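Local coordinates for protein glycosyltransferase (Rickettsia africae, PDB 7MI0) that probably transfers a sugar residue from an activated donor to an acceptor, as expected of a glycosyltransferase with the two-domain GT-B fold, at residues I306-Q310 with T327-T333; C186-P191 with R369-I373; V158-V162 with G322-E326; V212-P218 with S289-A295; I180-C186 with F376-M381. All blocks are in the same frame, centred on the assembly; numbering follows the deposited sequence.

How the interactions relate
Interactions 1 and 4 lie within the C-terminal Rossmann-like domain of the GT-B fold, about 13 Å apart between centres; strand 291-294 of interaction 4 leads on to helix 304-311 of interaction 1. The other three bring segments of 158-191 against segments of 322-381. Interaction 3 ties the start of helix 160-168 to the loop before strand 335-337, while interactions 2 and 5, centred about 10 Å apart and sharing Cys186, set the segment leaving strand 177-179 against helices 359-375 and 378-393. Along the chain, interaction 5 encloses interaction 2, which encloses 4 and 1, whereas interaction 3 crosses 1, 2 and 5. Segment 180-191, the C-terminal helices and helix 160-168 thus join the two domains.

Interaction 1 (I306-Q310 with T327-T333); sequences IIEGQ and TINNNIT
Gln310 reaches from helix 304-311 into the loop joining strands 315-319 and 335-337 in the C-terminal Rossmann-like domain of the GT-B fold, and both hydrogen bonds of the contact come from its amide nitrogen. NE2 donates to Thr327 O at 3.1 Å and to Thr333 O at 3.2 Å, both bonds nearly straight. One NH2 group thereby ties two points of the loop, Thr327 and Thr333, to the helix and fixes which way the amide is flipped. The two carbonyl oxygens lie in or near the amide plane, but each receives its donor from above its own carbonyl plane. An extended chain beyond CG (chi2 177°) gives Gln310 the length to span the gap; its CB rests on Val372 and its amide end lies near Thr371, both of helix 359-375.

Within the loop, Asn329 N donates to Thr333 OG1 at 2.8 Å, a side-chain bond that closes the turn 329-333 alongside that from Thr333 N to Asn329 O.

The remaining contacts are mostly apolar. The branch methyl CG2 of Ile306 meets Ile328 CD1 at 3.6 Å, the two side chains crossing at about a right angle, and both also touch Val316 and Ala318 of strand 315-319. The next residue, Ile307, lies across Thr327, whose chi1 of 36° leaves CG2 beside its backbone nitrogen and facing the isoleucine. That methyl sits 3.7 Å from both CG1 and CD1 of Ile307.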
# COMPACT_ATOMS: atom_id res chain seq x y z
N ILE A 306 -2.81 6.80 -4.75
CA ILE A 306 -3.43 8.07 -4.40
C ILE A 306 -2.47 8.92 -3.60
O ILE A 306 -2.20 10.08 -3.94
CB ILE A 306 -4.74 7.84 -3.63
CG1 ILE A 306 -5.76 7.15 -4.53
CG2 ILE A 306 -5.27 9.16 -3.11
CD1 ILE A 306 -5.74 7.66 -5.95
N ILE A 307 -1.93 8.36 -2.52
CA ILE A 307 -0.97 9.09 -1.70
C ILE A 307 0.26 9.45 -2.52
O ILE A 307 0.79 10.57 -2.41
CB ILE A 307 -0.62 8.26 -0.45
CG1 ILE A 307 -1.87 7.61 0.13
CG2 ILE A 307 -0.03 9.13 0.62
CD1 ILE A 307 -1.60 6.80 1.38
N GLU A 308 0.73 8.53 -3.36
CA GLU A 308 1.89 8.82 -4.19
C GLU A 308 1.60 9.96 -5.16
O GLU A 308 2.45 10.84 -5.37
CB GLU A 308 2.33 7.58 -4.96
CG GLU A 308 3.19 6.62 -4.16
CD GLU A 308 3.52 5.36 -4.93
OE1 GLU A 308 3.05 5.21 -6.08
OE2 GLU A 308 4.26 4.52 -4.38
N GLY A 309 0.41 9.97 -5.75
CA GLY A 309 0.05 11.06 -6.65
C GLY A 309 -0.10 12.39 -5.93
O GLY A 309 0.29 13.43 -6.45
N GLN A 310 -0.69 12.36 -4.74
CA GLN A 310 -0.80 13.59 -3.95
C GLN A 310 0.57 14.13 -3.59
O GLN A 310 0.79 15.35 -3.59
CB GLN A 310 -1.63 13.33 -2.70
CG GLN A 310 -3.11 13.26 -2.93
CD GLN A 310 -3.87 12.94 -1.66
OE1 GLN A 310 -3.61 11.92 -1.02
NE2 GLN A 310 -4.81 13.80 -1.29
N THR A 327 -7.34 9.32 2.14
CA THR A 327 -6.37 10.41 2.10
C THR A 327 -6.86 11.63 1.33
O THR A 327 -6.10 12.60 1.20
CB THR A 327 -5.07 9.90 1.48
OG1 THR A 327 -5.38 8.97 0.44
CG2 THR A 327 -4.23 9.20 2.52
N ILE A 328 -8.10 11.63 0.83
CA ILE A 328 -8.59 12.67 -0.08
C ILE A 328 -9.67 13.48 0.62
O ILE A 328 -10.73 12.95 0.96
CB ILE A 328 -9.13 12.07 -1.39
CG1 ILE A 328 -7.99 11.46 -2.20
CG2 ILE A 328 -9.89 13.13 -2.19
CD1 ILE A 328 -8.42 10.91 -3.53
N ASN A 329 -9.40 14.77 0.82
CA ASN A 329 -10.43 15.72 1.23
C ASN A 329 -11.08 16.23 -0.05
O ASN A 329 -10.50 17.05 -0.77
CB ASN A 329 -9.84 16.85 2.06
CG ASN A 329 -10.91 17.79 2.60
OD1 ASN A 329 -12.11 17.52 2.48
ND2 ASN A 329 -10.49 18.90 3.19
N ASN A 330 -12.28 15.73 -0.32
CA ASN A 330 -12.91 15.90 -1.62
C ASN A 330 -12.98 17.37 -2.02
O ASN A 330 -13.39 18.22 -1.22
CB ASN A 330 -14.31 15.27 -1.59
CG ASN A 330 -14.99 15.30 -2.94
OD1 ASN A 330 -14.44 14.85 -3.94
ND2 ASN A 330 -16.21 15.83 -2.96
N ASN A 331 -12.56 17.65 -3.26
CA ASN A 331 -12.53 18.98 -3.86
C ASN A 331 -11.52 19.91 -3.20
O ASN A 331 -11.58 21.13 -3.38
CB ASN A 331 -13.92 19.63 -3.86
CG ASN A 331 -14.90 18.91 -4.76
OD1 ASN A 331 -14.52 18.38 -5.80
ND2 ASN A 331 -16.16 18.88 -4.36
N ILE A 332 -10.56 19.36 -2.45
CA ILE A 332 -9.59 20.20 -1.77
C ILE A 332 -8.19 19.64 -1.95
O ILE A 332 -7.25 20.36 -2.31
CB ILE A 332 -9.96 20.36 -0.28
CG1 ILE A 332 -11.10 21.37 -0.15
CG2 ILE A 332 -8.74 20.75 0.55
CD1 ILE A 332 -11.57 21.58 1.26
N THR A 333 -8.02 18.33 -1.73
CA THR A 333 -6.76 17.67 -2.05
C THR A 333 -6.91 16.62 -3.14
O THR A 333 -5.93 15.93 -3.46
CB THR A 333 -6.17 17.04 -0.79
OG1 THR A 333 -7.16 16.23 -0.13
CG2 THR A 333 -5.70 18.12 0.15

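Interaction 2 (C186-P191 with R369-I373); sequences CDYFDP and RHTVI
Arg369 stretches from helix 359-375 to the loop 186-191, and the edge of its guanidinium is bound by two carbonyls of that loop. From CB, which packs on the carbonyl oxygen of Gln310, CG continues anti to the backbone nitrogen (chi1 179°), and the chain stays extended as far as NE. CD and then NE pass the ring of Pro191, Arg369 CD lying 4.1 Å from Pro191 CD, and the two side chains run past each other in opposite directions. At the tip, NH1 donates to Phe189 O at 2.7 Å, on a lone pair in the carbonyl plane, and NH2 gives an almost straight bond to Cys186 O at 3.1 Å. Phe189 is the centre of an inverse gamma turn, and Arg369 thus binds its carbonyl as well as that of Cys186, three residues earlier.

Pro191 CD and Asp190 OD1 share one face, OD1 lying 3.5 Å from Arg369 NH2; no N-H points at this oxygen, so the salt bridge is one of charge alone. CG1 of Ile373 lies off the opposite face, toward its rim. Alongside, Cys186 SG touches Val372 CG1 at 3.7 Å and Ile373 CG1 at 3.9 Å.

NH1 has a second acceptor in Ala311 O at the end of helix 304-311, while Phe189 packs on that helix and on helix 282-287. Arg369 therefore joins helices 359-375 and 304-311 to the segment that leads from strand 177-179 into helix 196-205.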
# COMPACT_ATOMS: atom_id res chain seq x y z
N CYS A 186 8.30 11.03 1.15
CA CYS A 186 8.25 12.35 0.55
C CYS A 186 9.62 12.85 0.12
O CYS A 186 9.71 13.89 -0.55
CB CYS A 186 7.62 13.34 1.52
SG CYS A 186 5.87 13.06 1.65
N ASP A 187 10.69 12.14 0.48
CA ASP A 187 12.00 12.47 -0.03
C ASP A 187 12.21 11.87 -1.42
O ASP A 187 12.82 12.51 -2.28
CB ASP A 187 13.08 12.01 0.95
CG ASP A 187 13.24 12.96 2.13
OD1 ASP A 187 13.34 14.19 1.89
OD2 ASP A 187 13.27 12.50 3.29
N TYR A 188 11.69 10.67 -1.66
CA TYR A 188 11.77 10.08 -3.00
C TYR A 188 10.72 10.69 -3.92
O TYR A 188 11.05 11.21 -4.99
CB TYR A 188 11.61 8.56 -2.93
CG TYR A 188 11.61 7.89 -4.29
CD1 TYR A 188 12.79 7.50 -4.90
CD2 TYR A 188 10.42 7.64 -4.96
CE1 TYR A 188 12.80 6.89 -6.14
CE2 TYR A 188 10.41 7.04 -6.21
CZ TYR A 188 11.60 6.67 -6.79
OH TYR A 188 11.60 6.06 -8.03
N PHE A 189 9.45 10.63 -3.53
CA PHE A 189 8.37 11.28 -4.28
C PHE A 189 8.40 12.77 -3.94
O PHE A 189 7.66 13.27 -3.08
CB PHE A 189 7.03 10.65 -3.96
CG PHE A 189 6.89 9.24 -4.45
CD1 PHE A 189 6.44 8.98 -5.74
CD2 PHE A 189 7.23 8.17 -3.64
CE1 PHE A 189 6.32 7.68 -6.20
CE2 PHE A 189 7.11 6.87 -4.09
CZ PHE A 189 6.66 6.63 -5.37
N ASP A 190 9.27 13.49 -4.63
CA ASP A 190 9.49 14.91 -4.40
C ASP A 190 9.65 15.61 -5.75
O ASP A 190 10.65 15.39 -6.44
CB ASP A 190 10.73 15.13 -3.53
CG ASP A 190 11.02 16.60 -3.24
OD1 ASP A 190 10.15 17.46 -3.49
OD2 ASP A 190 12.13 16.89 -2.76
N PRO A 191 8.68 16.43 -6.16
CA PRO A 191 8.77 17.08 -7.48
C PRO A 191 10.01 17.94 -7.65
O PRO A 191 10.39 18.21 -8.80
CB PRO A 191 7.49 17.92 -7.54
CG PRO A 191 6.56 17.25 -6.59
CD PRO A 191 7.42 16.76 -5.47
N ARG A 369 0.18 17.79 -1.79
CA ARG A 369 1.46 17.42 -1.20
C ARG A 369 1.56 17.88 0.24
O ARG A 369 2.19 17.21 1.07
CB ARG A 369 2.62 17.98 -2.02
CG ARG A 369 3.97 17.62 -1.41
CD ARG A 369 5.15 18.00 -2.27
NE ARG A 369 6.39 17.77 -1.56
CZ ARG A 369 7.05 16.62 -1.55
NH1 ARG A 369 6.63 15.58 -2.25
NH2 ARG A 369 8.16 16.52 -0.83
N HIS A 370 0.94 19.02 0.58
CA HIS A 370 0.95 19.47 1.96
C HIS A 370 0.31 18.44 2.88
O HIS A 370 0.85 18.13 3.95
CB HIS A 370 0.24 20.81 2.09
CG HIS A 370 1.09 21.98 1.72
ND1 HIS A 370 0.64 23.01 0.92
CD2 HIS A 370 2.37 22.29 2.04
CE1 HIS A 370 1.61 23.90 0.76
NE2 HIS A 370 2.67 23.48 1.44
N THR A 371 -0.83 17.88 2.48
CA THR A 371 -1.51 16.95 3.38
C THR A 371 -0.73 15.65 3.52
O THR A 371 -0.80 15.00 4.56
CB THR A 371 -2.94 16.69 2.91
OG1 THR A 371 -3.67 16.06 3.98
CG2 THR A 371 -2.97 15.78 1.68
N VAL A 372 0.04 15.27 2.49
CA VAL A 372 0.84 14.05 2.60
C VAL A 372 2.02 14.28 3.54
O VAL A 372 2.39 13.39 4.32
CB VAL A 372 1.29 13.59 1.20
CG1 VAL A 372 2.25 12.41 1.31
CG2 VAL A 372 0.09 13.18 0.38
N ILE A 373 2.61 15.47 3.50
CA ILE A 373 3.72 15.78 4.40
C ILE A 373 3.25 15.88 5.84
O ILE A 373 3.96 15.49 6.77
CB ILE A 373 4.42 17.07 3.93
CG1 ILE A 373 5.25 16.78 2.70
CG2 ILE A 373 5.28 17.68 5.03
CD1 ILE A 373 5.89 17.99 2.14

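Interaction 3 (V158-V162 with G322-E326); sequences VSNFV and GGAVE
Glu326 and the start of helix 160-168 meet across the cleft between the two Rossmann-like domains of the GT-B fold. The close part begins with a carboxylate set against the first turn of the helix: Glu326 OE1 accepts from Asn160 N at 3.1 Å through its syn lone pair, and OE2 accepts from Phe161 N at 2.6 Å, also on the syn side but tilted out of the carboxylate plane. The two oxygens thus take neighbouring backbone N-H groups, and the positive end of the helix dipole probably favours the negative group there. Ser159 completes this end as N-cap, its OG accepting from Val162 N; the same hydroxyl is also hydrogen-bonded to Ala301 O. Equally close is the Phe161 ring, turned to the loop 322-326 with CG anti to its backbone nitrogen (chi1 175°). It makes a CH-pi contact, with Gly322 CA 3.5 Å from the ring centroid and just 5° off the ring normal.

Toward solvent the contact thins out to the exposed side chain of Asn160. It crosses that of Glu326 at about a right angle, the amide and carboxylate planes 42° apart, and Asn160 ND2 stays 3.8 Å from Glu326 OE1.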
# COMPACT_ATOMS: atom_id res chain seq x y z
N VAL A 158 -3.88 -0.70 9.06
CA VAL A 158 -3.23 0.21 8.13
C VAL A 158 -4.16 1.29 7.61
O VAL A 158 -3.71 2.15 6.84
CB VAL A 158 -2.66 -0.52 6.89
CG1 VAL A 158 -1.72 -1.64 7.30
CG2 VAL A 158 -3.80 -1.04 6.03
N SER A 159 -5.43 1.28 8.00
CA SER A 159 -6.37 2.32 7.61
C SER A 159 -7.56 2.28 8.56
O SER A 159 -7.72 1.34 9.34
CB SER A 159 -6.83 2.15 6.16
OG SER A 159 -7.46 0.89 5.94
N ASN A 160 -8.39 3.31 8.49
CA ASN A 160 -9.63 3.27 9.25
C ASN A 160 -10.63 2.32 8.63
O ASN A 160 -11.52 1.82 9.33
CB ASN A 160 -10.24 4.66 9.38
CG ASN A 160 -9.57 5.50 10.45
OD1 ASN A 160 -9.85 5.35 11.64
ND2 ASN A 160 -8.67 6.39 10.03
N PHE A 161 -10.50 2.06 7.33
CA PHE A 161 -11.34 1.06 6.68
C PHE A 161 -11.07 -0.33 7.26
O PHE A 161 -12.00 -1.09 7.54
CB PHE A 161 -11.09 1.11 5.18
CG PHE A 161 -11.80 0.06 4.39
CD1 PHE A 161 -13.17 0.11 4.21
CD2 PHE A 161 -11.09 -0.97 3.80
CE1 PHE A 161 -13.81 -0.85 3.46
CE2 PHE A 161 -11.73 -1.93 3.05
CZ PHE A 161 -13.09 -1.87 2.88
N VAL A 162 -9.80 -0.66 7.47
CA VAL A 162 -9.47 -1.94 8.09
C VAL A 162 -9.88 -1.96 9.56
O VAL A 162 -10.36 -2.97 10.07
CB VAL A 162 -7.97 -2.25 7.92
CG1 VAL A 162 -7.54 -3.41 8.79
CG2 VAL A 162 -7.65 -2.55 6.46
N GLY A 322 -13.40 1.55 0.02
CA GLY A 322 -12.29 1.09 0.82
C GLY A 322 -11.51 2.26 1.40
O GLY A 322 -12.03 3.36 1.61
N GLY A 323 -10.23 2.01 1.65
CA GLY A 323 -9.38 3.07 2.15
C GLY A 323 -8.79 3.97 1.10
O GLY A 323 -7.96 4.82 1.42
N ALA A 324 -9.21 3.81 -0.16
CA ALA A 324 -8.59 4.53 -1.27
C ALA A 324 -8.91 6.03 -1.24
O ALA A 324 -8.12 6.84 -1.74
CB ALA A 324 -9.04 3.93 -2.61
N VAL A 325 -10.05 6.41 -0.68
CA VAL A 325 -10.40 7.82 -0.56
C VAL A 325 -10.04 8.39 0.81
O VAL A 325 -10.28 9.58 1.05
CB VAL A 325 -11.90 8.05 -0.84
N GLU A 326 -9.47 7.57 1.70
CA GLU A 326 -9.19 8.02 3.07
C GLU A 326 -8.25 9.23 3.10
O GLU A 326 -8.36 10.08 3.98
CB GLU A 326 -8.59 6.88 3.89
CG GLU A 326 -9.59 5.84 4.34
CD GLU A 326 -9.10 5.05 5.55
OE1 GLU A 326 -8.33 5.60 6.36
OE2 GLU A 326 -9.50 3.87 5.68

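Interaction 4 (V212-P218 with S289-A295); sequences VPIILMP and SDIIISA
A chi1 of -48° followed by a chi2 of -63° folds the end of Ile292 toward Leu216, whose CG runs anti to its backbone nitrogen (chi1 -173°). The two side chains lie side by side and point the same way, with Ile292 CD1 3.8 Å from Leu216 CB. On the other face of the sheet the branch methyl CG2 of Ile215 meets CG1 of Ile293 at 3.6 Å, two residues beyond its bridge partner Ile291, which also points to that face. Ser289 OG comes up against Leu216 CB, but its hydrogen bond is made with Leu285 O.

The backbones form a parallel pair, as in the core of a Rossmann-like domain. Leu216 N donates to Ile291 O at 2.9 Å, and Leu216 O accepts from Ile293 N at 3.0 Å. Where the pairing begins, Ile214 O takes Asp290 N at 3.0 Å together with a weak bond from Ile291 N. Asp290 then answers with its carboxylate: OD2 accepts from Ile214 N at 3.2 Å, met from above the carboxylate plane, so both polar backbone atoms of Ile214 are bonded to Asp290.

Strands 214-218 and 291-294 stand at the centre of the six-stranded sheet, between 243-247 and 315-319. Helices 227-235 and 342-355 cover the face bearing Ile215, through Leu234 and Phe353.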
# COMPACT_ATOMS: atom_id res chain seq x y z
N VAL A 212 -0.72 17.92 -24.83
CA VAL A 212 -1.97 17.31 -24.39
C VAL A 212 -1.83 16.86 -22.95
O VAL A 212 -0.72 16.54 -22.47
CB VAL A 212 -2.37 16.10 -25.27
CG1 VAL A 212 -2.79 16.56 -26.66
CG2 VAL A 212 -1.23 15.09 -25.34
N PRO A 213 -2.94 16.81 -22.22
CA PRO A 213 -2.91 16.33 -20.84
C PRO A 213 -2.64 14.83 -20.76
O PRO A 213 -3.14 14.05 -21.57
CB PRO A 213 -4.32 16.67 -20.32
CG PRO A 213 -4.84 17.72 -21.24
CD PRO A 213 -4.25 17.40 -22.58
N ILE A 214 -1.86 14.44 -19.76
CA ILE A 214 -1.43 13.06 -19.59
C ILE A 214 -2.16 12.46 -18.40
O ILE A 214 -2.11 13.01 -17.29
CB ILE A 214 0.10 12.96 -19.40
CG1 ILE A 214 0.85 13.66 -20.54
CG2 ILE A 214 0.54 11.50 -19.24
CD1 ILE A 214 0.49 13.15 -21.90
N ILE A 215 -2.84 11.34 -18.62
CA ILE A 215 -3.57 10.63 -17.58
C ILE A 215 -2.79 9.36 -17.24
O ILE A 215 -2.61 8.49 -18.10
CB ILE A 215 -5.00 10.29 -18.02
CG1 ILE A 215 -5.75 11.56 -18.42
CG2 ILE A 215 -5.72 9.54 -16.92
CD1 ILE A 215 -7.08 11.27 -19.08
N LEU A 216 -2.35 9.25 -16.00
CA LEU A 216 -1.62 8.07 -15.55
C LEU A 216 -2.52 7.23 -14.67
O LEU A 216 -3.05 7.72 -13.66
CB LEU A 216 -0.35 8.46 -14.79
CG LEU A 216 0.56 7.29 -14.42
CD1 LEU A 216 1.14 6.66 -15.67
CD2 LEU A 216 1.65 7.76 -13.48
N MET A 217 -2.72 5.97 -15.05
CA MET A 217 -3.32 5.00 -14.15
C MET A 217 -2.27 3.98 -13.76
O MET A 217 -2.03 3.01 -14.49
CB MET A 217 -4.53 4.30 -14.78
CG MET A 217 -5.23 3.40 -13.79
SD MET A 217 -6.54 2.44 -14.55
CE MET A 217 -7.08 1.48 -13.15
N PRO A 218 -1.59 4.16 -12.63
CA PRO A 218 -0.61 3.17 -12.15
C PRO A 218 -1.32 2.10 -11.32
O PRO A 218 -1.43 2.16 -10.10
CB PRO A 218 0.34 4.02 -11.31
CG PRO A 218 -0.28 5.41 -11.22
CD PRO A 218 -1.68 5.32 -11.73
N SER A 289 2.77 13.43 -15.81
CA SER A 289 1.32 13.32 -15.81
C SER A 289 0.70 14.53 -15.13
O SER A 289 1.32 15.23 -14.33
CB SER A 289 0.87 12.04 -15.12
OG SER A 289 1.66 10.94 -15.54
N ASP A 290 -0.57 14.78 -15.47
CA ASP A 290 -1.36 15.82 -14.85
C ASP A 290 -2.50 15.29 -13.99
O ASP A 290 -2.88 15.94 -13.02
CB ASP A 290 -1.93 16.76 -15.92
CG ASP A 290 -0.88 17.23 -16.92
OD1 ASP A 290 0.15 17.79 -16.49
OD2 ASP A 290 -1.09 17.03 -18.13
N ILE A 291 -3.04 14.11 -14.32
CA ILE A 291 -4.15 13.52 -13.60
C ILE A 291 -3.83 12.05 -13.31
O ILE A 291 -3.45 11.31 -14.23
CB ILE A 291 -5.47 13.63 -14.39
CG1 ILE A 291 -5.82 15.10 -14.63
CG2 ILE A 291 -6.60 12.92 -13.66
CD1 ILE A 291 -6.84 15.29 -15.74
N ILE A 292 -4.00 11.63 -12.06
CA ILE A 292 -3.75 10.26 -11.63
C ILE A 292 -5.09 9.60 -11.32
O ILE A 292 -5.98 10.23 -10.75
CB ILE A 292 -2.83 10.19 -10.40
CG1 ILE A 292 -1.60 11.07 -10.61
CG2 ILE A 292 -2.38 8.76 -10.16
CD1 ILE A 292 -0.73 10.64 -11.76
N ILE A 293 -5.22 8.32 -11.68
CA ILE A 293 -6.50 7.62 -11.60
C ILE A 293 -6.35 6.36 -10.75
O ILE A 293 -5.50 5.51 -11.03
CB ILE A 293 -7.04 7.24 -12.99
CG1 ILE A 293 -7.23 8.49 -13.86
CG2 ILE A 293 -8.35 6.47 -12.85
CD1 ILE A 293 -8.33 9.42 -13.39
N SER A 294 -7.19 6.24 -9.72
CA SER A 294 -7.50 4.97 -9.09
C SER A 294 -8.98 4.70 -9.33
O SER A 294 -9.83 5.48 -8.88
CB SER A 294 -7.20 4.97 -7.60
OG SER A 294 -7.94 3.94 -6.95
N ALA A 295 -9.28 3.61 -10.02
CA ALA A 295 -10.64 3.33 -10.45
C ALA A 295 -11.13 1.99 -9.93
O ALA A 295 -12.00 1.36 -10.54
CB ALA A 295 -10.74 3.38 -11.98

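Interaction 5 (I180-C186 with F376-M381); sequences IERGVNC and FSLNLM
Phe376 O is gripped twice by the segment running out of strand 177-179: Val184 N donates to it at 2.9 Å, and Gly183 CA makes a CA-H...O contact at 3.2 Å. With Leu378 N, which meets Val184 O at 2.9 Å from well above the carbonyl plane, this forms a single backbone bridge between Val184 and Ser377. Such a link suits the GT-B fold, in which the C-terminal helix returns to the N-terminal domain. The bridge stands at the start of helix 378-393, where Ser377 is the N-cap and its OG accepts from Leu380 N. Gly183 brings no side chain to this close crossing, its CA lying 3.8 Å from Leu378 CA.

Around it the side chains close in. Phe376 turns its ring edge to Glu181 CB and packs on Ile307 of helix 304-311. Glu181 itself forms a salt bridge with Lys384. Met381 CG runs anti to the backbone nitrogen (chi1 -162°) and chi2 is extended, which carries SD to a weak hydrogen bond from Gly183 N. Arg182 NH2 donates to Ile180 O at 2.7 Å. Met381 SD lies over one face of the Arg182 guanidinium, offset toward its rim, 3.5 Å from NH1.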
# COMPACT_ATOMS: atom_id res chain seq x y z
N ILE A 180 -2.31 2.98 12.10
CA ILE A 180 -1.05 3.54 11.61
C ILE A 180 -1.19 3.64 10.09
O ILE A 180 -0.86 2.69 9.36
CB ILE A 180 0.17 2.70 12.00
CG1 ILE A 180 0.20 2.47 13.50
CG2 ILE A 180 1.45 3.37 11.53
CD1 ILE A 180 1.38 1.65 13.96
N GLU A 181 -1.66 4.78 9.60
CA GLU A 181 -1.88 4.94 8.16
C GLU A 181 -0.59 4.71 7.38
O GLU A 181 0.52 4.85 7.90
CB GLU A 181 -2.42 6.34 7.83
CG GLU A 181 -3.78 6.67 8.40
CD GLU A 181 -3.70 7.26 9.80
OE1 GLU A 181 -2.74 6.92 10.54
OE2 GLU A 181 -4.59 8.07 10.15
N ARG A 182 -0.76 4.36 6.12
CA ARG A 182 0.38 4.11 5.26
C ARG A 182 1.04 5.43 4.85
O ARG A 182 0.37 6.44 4.63
CB ARG A 182 -0.06 3.33 4.02
CG ARG A 182 -0.65 1.98 4.35
CD ARG A 182 0.37 1.11 5.06
NE ARG A 182 0.25 1.18 6.51
CZ ARG A 182 1.08 0.59 7.36
NH1 ARG A 182 2.13 -0.10 6.93
NH2 ARG A 182 0.85 0.68 8.67
N GLY A 183 2.37 5.41 4.75
CA GLY A 183 3.14 6.59 4.45
C GLY A 183 3.80 6.51 3.09
O GLY A 183 4.10 5.42 2.59
N VAL A 184 4.04 7.67 2.50
CA VAL A 184 4.77 7.80 1.24
C VAL A 184 6.08 8.51 1.51
O VAL A 184 6.12 9.50 2.26
CB VAL A 184 3.93 8.54 0.18
CG1 VAL A 184 4.81 9.08 -0.93
CG2 VAL A 184 2.91 7.61 -0.40
N ASN A 185 7.16 8.00 0.94
CA ASN A 185 8.49 8.60 1.09
C ASN A 185 8.49 9.95 0.39
O ASN A 185 8.68 10.02 -0.83
CB ASN A 185 9.55 7.68 0.52
CG ASN A 185 10.95 8.11 0.88
OD1 ASN A 185 11.22 9.30 1.07
ND2 ASN A 185 11.87 7.15 0.97
N CYS A 186 8.30 11.03 1.15
CA CYS A 186 8.25 12.35 0.55
C CYS A 186 9.62 12.85 0.12
O CYS A 186 9.71 13.89 -0.55
CB CYS A 186 7.62 13.34 1.52
SG CYS A 186 5.87 13.06 1.65
N PHE A 376 0.57 11.82 6.01
CA PHE A 376 0.72 10.52 5.35
C PHE A 376 2.14 10.31 4.84
O PHE A 376 2.34 9.66 3.81
CB PHE A 376 -0.29 10.37 4.22
CG PHE A 376 -1.70 10.66 4.65
CD1 PHE A 376 -2.35 9.82 5.54
CD2 PHE A 376 -2.38 11.77 4.16
CE1 PHE A 376 -3.65 10.08 5.94
CE2 PHE A 376 -3.68 12.03 4.55
CZ PHE A 376 -4.32 11.19 5.44
N SER A 377 3.13 10.85 5.54
CA SER A 377 4.53 10.60 5.21
C SER A 377 4.98 9.25 5.74
O SER A 377 4.48 8.75 6.75
CB SER A 377 5.42 11.68 5.80
OG SER A 377 5.34 11.63 7.21
N LEU A 378 5.94 8.64 5.04
CA LEU A 378 6.62 7.47 5.57
C LEU A 378 7.25 7.77 6.92
O LEU A 378 7.23 6.94 7.83
CB LEU A 378 7.68 6.96 4.59
CG LEU A 378 8.64 5.88 5.09
CD1 LEU A 378 7.91 4.58 5.33
CD2 LEU A 378 9.76 5.68 4.11
N ASN A 379 7.79 8.98 7.07
CA ASN A 379 8.43 9.37 8.32
C ASN A 379 7.49 9.21 9.51
O ASN A 379 7.88 8.69 10.56
CB ASN A 379 8.92 10.81 8.21
CG ASN A 379 10.20 11.05 8.96
OD1 ASN A 379 10.19 11.18 10.19
ND2 ASN A 379 11.31 11.08 8.24
N LEU A 380 6.23 9.66 9.37
CA LEU A 380 5.28 9.54 10.47
C LEU A 380 4.81 8.10 10.66
O LEU A 380 4.56 7.68 11.80
CB LEU A 380 4.08 10.46 10.22
CG LEU A 380 2.89 10.50 11.17
CD1 LEU A 380 3.26 11.01 12.54
CD2 LEU A 380 1.78 11.35 10.57
N MET A 381 4.70 7.34 9.58
CA MET A 381 4.38 5.92 9.70
C MET A 381 5.43 5.20 10.53
O MET A 381 5.10 4.46 11.46
CB MET A 381 4.28 5.28 8.31
CG MET A 381 3.53 3.95 8.28
SD MET A 381 3.87 2.98 6.79
CE MET A 381 5.54 2.44 7.18